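Local coordinates for probable spore coat polysaccharide biosynthesis protein E (Chromobacterium violaceum ATCC 12472, PDB 3G8R), which probably acts as an N-acylneuraminate-9-phosphate synthase of the NeuB family, binding zinc in a TIM-barrel domain that is followed by a SAF domain, at residues M12-M17 and K44-N49; A25-I30 and N90-I95. One frame throughout, in Å; residues are numbered along the deposited sequence.

Contact 1: M12-M17 and K44-N49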
loop_
_atom_site.group_PDB
_atom_site.type_symbol
_atom_site.label_atom_id
_atom_site.label_comp_id
_atom_site.label_asym_id
_atom_site.label_seq_id
_atom_site.Cartn_x
_atom_site.Cartn_y
_atom_site.Cartn_z
HETATM N N MSE A 12 -3.350 -12.685 23.162
HETATM C CA MSE A 12 -2.628 -13.021 24.393
HETATM C C MSE A 12 -1.944 -14.352 24.196
HETATM O O MSE A 12 -0.881 -14.592 24.757
HETATM C CB MSE A 12 -3.575 -13.127 25.577
HETATM C CG MSE A 12 -2.922 -12.916 26.937
HETATM SE SE MSE A 12 -4.180 -12.853 28.237
HETATM C CE MSE A 12 -4.784 -14.502 28.068
ATOM N N ALA A 13 -2.559 -15.198 23.377
ATOM C CA ALA A 13 -2.143 -16.571 23.203
ATOM C C ALA A 13 -1.960 -17.170 24.586
ATOM O O ALA A 13 -2.902 -17.191 25.387
ATOM C CB ALA A 13 -0.872 -16.665 22.390
ATOM N N ASN A 14 -0.758 -17.637 24.881
ATOM C CA ASN A 14 -0.537 -18.238 26.167
ATOM C C ASN A 14 0.329 -17.365 27.000
ATOM O O ASN A 14 0.790 -17.780 28.043
ATOM C CB ASN A 14 0.041 -19.636 26.018
ATOM C CG ASN A 14 -0.924 -20.573 25.311
ATOM O OD1 ASN A 14 -2.058 -20.740 25.760
ATOM N ND2 ASN A 14 -0.494 -21.170 24.195
ATOM N N ASN A 15 0.527 -16.132 26.553
ATOM C CA ASN A 15 1.422 -15.219 27.266
ATOM C C ASN A 15 0.909 -14.754 28.628
ATOM O O ASN A 15 1.564 -13.935 29.298
ATOM C CB ASN A 15 1.785 -14.010 26.407
ATOM C CG ASN A 15 2.452 -14.396 25.117
ATOM O OD1 ASN A 15 3.301 -15.280 25.077
ATOM N ND2 ASN A 15 2.066 -13.731 24.043
ATOM N N HIS A 16 -0.257 -15.255 29.034
ATOM C CA HIS A 16 -0.694 -15.076 30.407
ATOM C C HIS A 16 0.210 -15.930 31.277
ATOM O O HIS A 16 0.273 -15.764 32.496
ATOM C CB HIS A 16 -2.144 -15.512 30.573
ATOM C CG HIS A 16 -2.446 -16.843 29.966
ATOM N ND1 HIS A 16 -3.175 -16.984 28.809
ATOM C CD2 HIS A 16 -2.131 -18.098 30.364
ATOM C CE1 HIS A 16 -3.305 -18.267 28.521
ATOM N NE2 HIS A 16 -2.678 -18.965 29.449
HETATM N N MSE A 17 0.896 -16.857 30.614
HETATM C CA MSE A 17 1.938 -17.682 31.213
HETATM C C MSE A 17 1.419 -18.704 32.227
HETATM O O MSE A 17 2.185 -19.178 33.063
HETATM C CB MSE A 17 3.052 -16.823 31.830
HETATM C CG MSE A 17 3.723 -15.858 30.880
HETATM SE SE MSE A 17 4.556 -16.506 29.390
HETATM C CE MSE A 17 5.628 -17.793 30.012
ATOM N N LYS A 44 -7.718 -11.243 22.325
ATOM C CA LYS A 44 -7.893 -12.639 21.912
ATOM C C LYS A 44 -7.251 -13.686 22.840
ATOM O O LYS A 44 -6.086 -13.539 23.265
ATOM C CB LYS A 44 -7.404 -12.836 20.496
ATOM C CG LYS A 44 -8.218 -13.866 19.777
ATOM C CD LYS A 44 -7.536 -14.392 18.531
ATOM C CE LYS A 44 -6.347 -15.268 18.886
ATOM N NZ LYS A 44 -6.056 -16.345 17.854
ATOM N N LEU A 45 -8.036 -14.733 23.128
ATOM C CA LEU A 45 -7.604 -15.953 23.817
ATOM C C LEU A 45 -7.527 -17.147 22.898
ATOM O O LEU A 45 -8.023 -17.117 21.779
ATOM C CB LEU A 45 -8.628 -16.284 24.874
ATOM C CG LEU A 45 -8.377 -15.662 26.235
ATOM C CD1 LEU A 45 -7.154 -14.772 26.215
ATOM C CD2 LEU A 45 -9.623 -14.896 26.581
ATOM N N GLN A 46 -6.924 -18.222 23.383
ATOM C CA GLN A 46 -6.855 -19.483 22.632
ATOM C C GLN A 46 -7.470 -20.582 23.461
ATOM O O GLN A 46 -7.049 -20.811 24.576
ATOM C CB GLN A 46 -5.408 -19.827 22.354
ATOM C CG GLN A 46 -4.847 -19.032 21.209
ATOM C CD GLN A 46 -3.446 -19.437 20.838
ATOM O OE1 GLN A 46 -2.930 -20.437 21.317
ATOM N NE2 GLN A 46 -2.814 -18.650 19.981
ATOM N N TYR A 47 -8.480 -21.256 22.941
ATOM C CA TYR A 47 -9.115 -22.310 23.707
ATOM C C TYR A 47 -8.739 -23.639 23.148
ATOM O O TYR A 47 -8.997 -23.908 21.980
ATOM C CB TYR A 47 -10.622 -22.196 23.629
ATOM C CG TYR A 47 -11.240 -21.200 24.556
ATOM C CD1 TYR A 47 -10.473 -20.223 25.172
ATOM C CD2 TYR A 47 -12.609 -21.206 24.777
ATOM C CE1 TYR A 47 -11.048 -19.297 26.011
ATOM C CE2 TYR A 47 -13.194 -20.285 25.610
ATOM C CZ TYR A 47 -12.407 -19.330 26.228
ATOM O OH TYR A 47 -12.973 -18.399 27.065
ATOM N N ARG A 48 -8.107 -24.441 23.997
ATOM C CA ARG A 48 -7.891 -25.874 23.798
ATOM C C ARG A 48 -8.412 -26.628 25.026
ATOM O O ARG A 48 -8.130 -26.244 26.164
ATOM C CB ARG A 48 -6.407 -26.185 23.644
ATOM C CG ARG A 48 -5.771 -25.671 22.359
ATOM C CD ARG A 48 -4.243 -25.862 22.370
ATOM N NE ARG A 48 -3.650 -25.244 21.198
ATOM C CZ ARG A 48 -3.362 -23.954 21.102
ATOM N NH1 ARG A 48 -3.599 -23.135 22.117
ATOM N NH2 ARG A 48 -2.824 -23.483 19.993
ATOM N N ASN A 49 -9.175 -27.690 24.798
ATOM C CA ASN A 49 -9.599 -28.564 25.868
ATOM C C ASN A 49 -8.479 -29.526 26.106
ATOM O O ASN A 49 -8.423 -30.595 25.495
ATOM C CB ASN A 49 -10.850 -29.327 25.474
ATOM C CG ASN A 49 -11.561 -29.877 26.656
ATOM O OD1 ASN A 49 -11.507 -31.082 26.917
ATOM N ND2 ASN A 49 -12.219 -28.985 27.418
#
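M12 N gives its hydrogen to K44 O at 2.9 Å, an almost straight bond (167°). It ties the start of the loop after strand 7-11 to strand 40-47 as a parallel-sheet bond would, and F10 pairs with K44 just before it. From here the chain turns away: M12 to N15 form a type II' turn, closed by N15 N on M12 O at 2.8 Å.

The side chain of M12, a selenomethionine, has CG anti to the backbone N (chi1 -157°), which lays it alongside L45 and pointing the same way, on the side where L83 and M87 of helix 77-89 close over the pair. On the other side of the strand Q46 reaches back over the turn. Its amide end lies against A13, with Q46 NE2 3.7 Å from A13 CB, and NE2 is also hydrogen-bonded to E11. Q46 OE1 takes R48 NH1 at 2.9 Å, the oxygen lying in the guanidinium plane; R48 NH2 adds a weaker bond to the same atom. With both ends held, the amide can hardly flip. N14 crosses Q46 at about a right angle, their amide planes 83° apart.

The side chain of Q46 comes within about 5 Å of the bound zinc, and that of A13 within about 4 Å of the side chain of its ligand H225. This is the C-terminal mouth of a TIM barrel, where the loops after the strands surround the metal site.

Contact 2: A25-I30 and N90-I95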
loop_
_atom_site.group_PDB
_atom_site.type_symbol
_atom_site.label_atom_id
_atom_site.label_comp_id
_atom_site.label_asym_id
_atom_site.label_seq_id
_atom_site.Cartn_x
_atom_site.Cartn_y
_atom_site.Cartn_z
ATOM N N ALA A 25 -3.039 -7.935 34.382
ATOM C CA ALA A 25 -2.077 -6.816 34.355
ATOM C C ALA A 25 -1.623 -6.452 32.937
ATOM O O ALA A 25 -1.058 -5.371 32.698
ATOM C CB ALA A 25 -0.877 -7.116 35.238
ATOM N N LEU A 26 -1.900 -7.360 32.014
ATOM C CA LEU A 26 -1.508 -7.215 30.663
ATOM C C LEU A 26 -2.608 -6.600 29.833
ATOM O O LEU A 26 -2.314 -5.801 28.949
ATOM C CB LEU A 26 -1.180 -8.579 30.089
ATOM C CG LEU A 26 -1.193 -8.610 28.560
ATOM C CD1 LEU A 26 0.006 -7.837 27.980
ATOM C CD2 LEU A 26 -1.237 -10.043 28.076
ATOM N N ILE A 27 -3.860 -7.002 30.053
ATOM C CA ILE A 27 -4.990 -6.332 29.413
ATOM C C ILE A 27 -4.939 -4.848 29.753
ATOM O O ILE A 27 -5.039 -3.994 28.856
ATOM C CB ILE A 27 -6.322 -6.883 29.893
ATOM C CG1 ILE A 27 -6.696 -8.123 29.089
ATOM C CG2 ILE A 27 -7.425 -5.824 29.804
ATOM C CD1 ILE A 27 -7.446 -9.209 29.922
ATOM N N ARG A 28 -4.742 -4.553 31.041
ATOM C CA ARG A 28 -4.820 -3.185 31.544
ATOM C C ARG A 28 -3.713 -2.313 30.990
ATOM O O ARG A 28 -3.894 -1.125 30.837
ATOM C CB ARG A 28 -4.774 -3.154 33.083
ATOM C CG ARG A 28 -6.007 -3.689 33.757
ATOM C CD ARG A 28 -5.759 -3.922 35.236
ATOM N NE ARG A 28 -6.924 -4.546 35.865
ATOM C CZ ARG A 28 -7.080 -4.789 37.171
ATOM N NH1 ARG A 28 -6.137 -4.465 38.058
ATOM N NH2 ARG A 28 -8.200 -5.372 37.592
ATOM N N ALA A 29 -2.557 -2.893 30.711
ATOM C CA ALA A 29 -1.474 -2.111 30.122
ATOM C C ALA A 29 -1.772 -1.897 28.641
ATOM O O ALA A 29 -1.629 -0.789 28.119
ATOM C CB ALA A 29 -0.126 -2.785 30.330
ATOM N N ILE A 30 -2.241 -2.936 27.967
ATOM C CA ILE A 30 -2.677 -2.725 26.616
ATOM C C ILE A 30 -3.751 -1.642 26.538
ATOM O O ILE A 30 -3.671 -0.805 25.645
ATOM C CB ILE A 30 -3.051 -4.019 25.884
ATOM C CG1 ILE A 30 -1.842 -4.961 25.789
ATOM C CG2 ILE A 30 -3.565 -3.731 24.481
ATOM C CD1 ILE A 30 -0.527 -4.351 25.313
ATOM N N ASN A 90 -12.726 -3.481 30.119
ATOM C CA ASN A 90 -11.909 -2.399 29.565
ATOM C C ASN A 90 -12.414 -1.914 28.201
ATOM O O ASN A 90 -11.917 -0.930 27.648
ATOM C CB ASN A 90 -10.440 -2.824 29.454
ATOM C CG ASN A 90 -9.801 -3.122 30.803
ATOM O OD1 ASN A 90 -9.012 -2.334 31.308
ATOM N ND2 ASN A 90 -10.120 -4.271 31.375
ATOM N N GLY A 91 -13.398 -2.603 27.641
ATOM C CA GLY A 91 -13.994 -2.134 26.404
ATOM C C GLY A 91 -13.424 -2.853 25.208
ATOM O O GLY A 91 -13.449 -2.334 24.087
ATOM N N PHE A 92 -12.934 -4.058 25.421
ATOM C CA PHE A 92 -12.437 -4.821 24.304
ATOM C C PHE A 92 -13.498 -5.747 23.814
ATOM O O PHE A 92 -14.163 -6.388 24.614
ATOM C CB PHE A 92 -11.230 -5.635 24.732
ATOM C CG PHE A 92 -10.021 -4.802 25.013
ATOM C CD1 PHE A 92 -9.398 -4.101 23.988
ATOM C CD2 PHE A 92 -9.497 -4.726 26.293
ATOM C CE1 PHE A 92 -8.275 -3.347 24.229
ATOM C CE2 PHE A 92 -8.367 -3.960 26.548
ATOM C CZ PHE A 92 -7.759 -3.265 25.528
ATOM N N LYS A 93 -13.682 -5.819 22.512
ATOM C CA LYS A 93 -14.293 -7.013 21.934
ATOM C C LYS A 93 -13.551 -8.273 22.449
ATOM O O LYS A 93 -12.325 -8.362 22.345
ATOM C CB LYS A 93 -14.258 -6.964 20.395
ATOM C CG LYS A 93 -15.607 -6.695 19.736
ATOM C CD LYS A 93 -15.510 -5.685 18.591
ATOM C CE LYS A 93 -15.902 -4.247 19.043
ATOM N NZ LYS A 93 -16.260 -3.316 17.890
ATOM N N ALA A 94 -14.299 -9.206 23.048
ATOM C CA ALA A 94 -13.779 -10.497 23.451
ATOM C C ALA A 94 -13.746 -11.397 22.236
ATOM O O ALA A 94 -14.782 -11.722 21.651
ATOM C CB ALA A 94 -14.661 -11.089 24.484
ATOM N N ILE A 95 -12.551 -11.808 21.857
ATOM C CA ILE A 95 -12.364 -12.627 20.685
ATOM C C ILE A 95 -11.610 -13.872 21.094
ATOM O O ILE A 95 -10.724 -13.793 21.938
ATOM C CB ILE A 95 -11.539 -11.880 19.692
ATOM C CG1 ILE A 95 -12.353 -10.717 19.167
ATOM C CG2 ILE A 95 -11.159 -12.775 18.574
ATOM C CD1 ILE A 95 -11.506 -9.631 18.582
#
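I27 meets N90 with its CG2 branch, and the two side chains run aslant to one another. I27 CG2 sits 3.5 Å from N90 ND2 and 3.7 Å from N90 CG, an apolar group laid against the amide. With CG2 anti to the backbone N of I27, this branch is the one turned to N90 and F92, and the side chain also touches F43, E86 and M87. The amide does not depend on I27 for polar company, since N90 ND2 bonds back to E86 O in the last turn of helix 77-89.

R28 passes N90 at roughly a right angle. Only its aliphatic part comes near, R28 CG lying 4.1 Å from N90 OD1, and the guanidinium plane is turned 39° from that of the amide. The charged end goes to E86 in a salt bridge through NE, so E86 serves both residues, by its carboxylate for R28 and by its backbone oxygen for N90.

Deeper in, F92 directs its ring at the helix. F92 CE2 is 3.9 Å from I27 CG2 and F92 CZ is 4.3 Å from I30 CG2; both methyls approach obliquely, and the ring thus spans two residues about one helical turn apart. F43 of strand 40-47 meets the F92 ring edge-to-face and also touches I27 and I30.

Between N90 and F92, G91, the first residue to leave helical angles after helix 77-89, has positive phi (99°) in a Schellman motif, turning the chain toward strand 93-98. Helix 21-33 is packed against the link from helix 77-89 to strand 93-98, in the outer layer of the (beta/alpha)8 TIM barrel.

In the fold
Contacts 1 and 2 are both largely buried, with centres 13 Å apart; contact 1 is on strand 40-47 and contact 2 at the entry to its neighbour in the barrel, strand 93-98. Contact 1 lies at the mouth near the zinc and mixes polar with apolar groups: a backbone bond between segments and an amide fixed by charged neighbours. Contact 2 is made by van der Waals contact alone between its two segments, partly against an amide, and reaches the surface at R28. The two meet directly. L45 N is 3.1 Å from I95 O, probably a hydrogen bond between the strands, and M12 CG packs 3.5 Å from L26 CD2, joining the mouth loop to helix 21-33.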